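Local coordinates for OTU domain-containing protein wMelOTU (Wolbachia pipientis wMel, PDB 6W9O) that probably cleaves ubiquitin from modified proteins as an OTU-family cysteine protease and bacterial effector of Wolbachia, at residues K89-A94 against P126-R131. Numbering follows the deposited sequence.
Sequences KWFTNA and PDVEGR
The indole of Trp90 lies between two side chains. On one face sits the guanidinium of Arg131, flat, with the two planes only 3° apart. On the opposite face is CB of Phe91, the next residue in the helix. At the ring edge, close to the ring plane, Trp90 CH2 comes 3.5 Å from the carbonyl O of Val128. The stack is divided along the arginine. Arg131 CZ stands 3.5 Å from the centroid of the five-membered ring of Trp90, a cation-pi contact over the face. Arg131 CD makes a CH-pi contact 3.5 Å from the centroid of the six-membered ring of Trp90. The straight chain of Arg131 runs opposite to the direction of the indole, so methylenes and charged end share one ring face. Arg131 NE is hydrogen-bonded to the carbonyl O of Asn162, which probably helps fix the rotation of the guanidinium. The contact joins two helices of the OTU domain, 89-95 and 126-137. Their short segments run roughly antiparallel, at 145°, and the segment axes come within 10.8 Å of each other. The second helix leads into strand 140-146 of the mixed sheet, and it has a pi-turn at its start, closed by a weak bond from Arg131 N to Pro126 O. Beside the stack, the two methyls of Val128 divide their contacts. Val128 CG1, anti to the backbone N (chi1 -178°), meets Phe91 CE2 at 3.7 Å; the two side chains are set roughly perpendicular. Val128 CG2 lies 4.2 Å from Ala94 CB. The Phe91 ring is buried and makes edge-to-face contacts with Tyr113 and Phe82. Tyr113 also hydrogen-bonds through its hydroxyl to Glu129 OE2, giving the two helices a common neighbour in helix 105-116.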
# COMPACT_ATOMS: atom_id res chain seq x y z
N LYS A 89 -14.64 -6.87 -12.21
CA LYS A 89 -15.83 -6.71 -11.38
C LYS A 89 -15.49 -6.54 -9.91
O LYS A 89 -16.28 -5.92 -9.18
CB LYS A 89 -16.80 -7.88 -11.61
CG LYS A 89 -17.49 -7.76 -12.94
CD LYS A 89 -18.23 -9.03 -13.30
CE LYS A 89 -18.98 -8.89 -14.63
NZ LYS A 89 -19.93 -10.01 -14.94
N TRP A 90 -14.38 -7.08 -9.42
CA TRP A 90 -14.06 -6.87 -8.01
C TRP A 90 -14.06 -5.38 -7.68
O TRP A 90 -14.52 -4.95 -6.62
CB TRP A 90 -12.73 -7.52 -7.60
CG TRP A 90 -11.48 -6.80 -8.01
CD1 TRP A 90 -10.67 -7.11 -9.08
CD2 TRP A 90 -10.88 -5.70 -7.35
NE1 TRP A 90 -9.65 -6.23 -9.15
CE2 TRP A 90 -9.73 -5.34 -8.10
CE3 TRP A 90 -11.23 -4.92 -6.24
CZ2 TRP A 90 -8.89 -4.27 -7.72
CZ3 TRP A 90 -10.42 -3.85 -5.87
CH2 TRP A 90 -9.23 -3.53 -6.60
N PHE A 91 -13.57 -4.57 -8.61
CA PHE A 91 -13.35 -3.16 -8.34
C PHE A 91 -14.65 -2.42 -8.34
O PHE A 91 -14.93 -1.68 -7.39
CB PHE A 91 -12.38 -2.59 -9.42
CG PHE A 91 -12.24 -1.10 -9.34
CD1 PHE A 91 -12.94 -0.26 -10.20
CD2 PHE A 91 -11.43 -0.58 -8.36
CE1 PHE A 91 -12.79 1.15 -10.08
CE2 PHE A 91 -11.25 0.83 -8.23
CZ PHE A 91 -11.94 1.66 -9.07
N THR A 92 -15.46 -2.60 -9.38
CA THR A 92 -16.75 -1.93 -9.39
C THR A 92 -17.62 -2.42 -8.24
O THR A 92 -18.36 -1.62 -7.65
CB THR A 92 -17.42 -2.10 -10.75
OG1 THR A 92 -17.47 -3.50 -11.14
CG2 THR A 92 -16.65 -1.37 -11.82
N ASN A 93 -17.49 -3.70 -7.88
CA ASN A 93 -18.25 -4.22 -6.73
C ASN A 93 -17.82 -3.52 -5.44
O ASN A 93 -18.63 -3.32 -4.53
CB ASN A 93 -18.01 -5.73 -6.55
CG ASN A 93 -18.69 -6.62 -7.62
OD1 ASN A 93 -19.54 -6.19 -8.38
ND2 ASN A 93 -18.28 -7.89 -7.66
N ALA A 94 -16.55 -3.18 -5.32
CA ALA A 94 -16.03 -2.69 -4.05
C ALA A 94 -16.42 -1.25 -3.83
O ALA A 94 -16.60 -0.81 -2.68
CB ALA A 94 -14.49 -2.75 -4.03
N PRO A 126 -5.87 -0.04 1.39
CA PRO A 126 -5.15 -1.26 0.93
C PRO A 126 -6.03 -2.22 0.17
O PRO A 126 -5.53 -2.87 -0.76
CB PRO A 126 -4.68 -1.92 2.23
CG PRO A 126 -4.51 -0.76 3.18
CD PRO A 126 -5.63 0.25 2.82
N ASP A 127 -7.31 -2.34 0.53
CA ASP A 127 -8.14 -3.34 -0.11
C ASP A 127 -8.49 -2.95 -1.54
O ASP A 127 -8.93 -3.82 -2.31
CB ASP A 127 -9.45 -3.51 0.62
CG ASP A 127 -9.30 -4.11 2.01
OD1 ASP A 127 -8.41 -4.96 2.23
OD2 ASP A 127 -10.12 -3.72 2.89
N VAL A 128 -8.40 -1.66 -1.88
CA VAL A 128 -8.77 -1.24 -3.23
C VAL A 128 -7.53 -0.75 -3.96
O VAL A 128 -7.01 -1.41 -4.89
CB VAL A 128 -9.88 -0.17 -3.23
CG1 VAL A 128 -10.24 0.17 -4.69
CG2 VAL A 128 -11.13 -0.69 -2.47
N GLU A 129 -7.01 0.40 -3.55
CA GLU A 129 -5.80 0.90 -4.20
C GLU A 129 -4.64 -0.03 -3.97
O GLU A 129 -3.81 -0.20 -4.87
CB GLU A 129 -5.48 2.29 -3.66
CG GLU A 129 -6.50 3.37 -4.17
CD GLU A 129 -7.84 3.29 -3.49
OE1 GLU A 129 -7.87 3.16 -2.25
OE2 GLU A 129 -8.84 3.35 -4.22
N GLY A 130 -4.54 -0.67 -2.79
CA GLY A 130 -3.42 -1.62 -2.59
C GLY A 130 -3.48 -2.78 -3.58
O GLY A 130 -2.47 -3.16 -4.17
N ARG A 131 -4.67 -3.32 -3.82
CA ARG A 131 -4.82 -4.42 -4.77
C ARG A 131 -4.45 -3.99 -6.19
O ARG A 131 -3.76 -4.73 -6.93
CB ARG A 131 -6.25 -4.95 -4.69
CG ARG A 131 -6.49 -6.09 -5.66
CD ARG A 131 -7.85 -6.80 -5.32
NE ARG A 131 -8.08 -7.87 -6.28
CZ ARG A 131 -9.15 -8.67 -6.24
NH1 ARG A 131 -10.04 -8.51 -5.28
NH2 ARG A 131 -9.30 -9.61 -7.15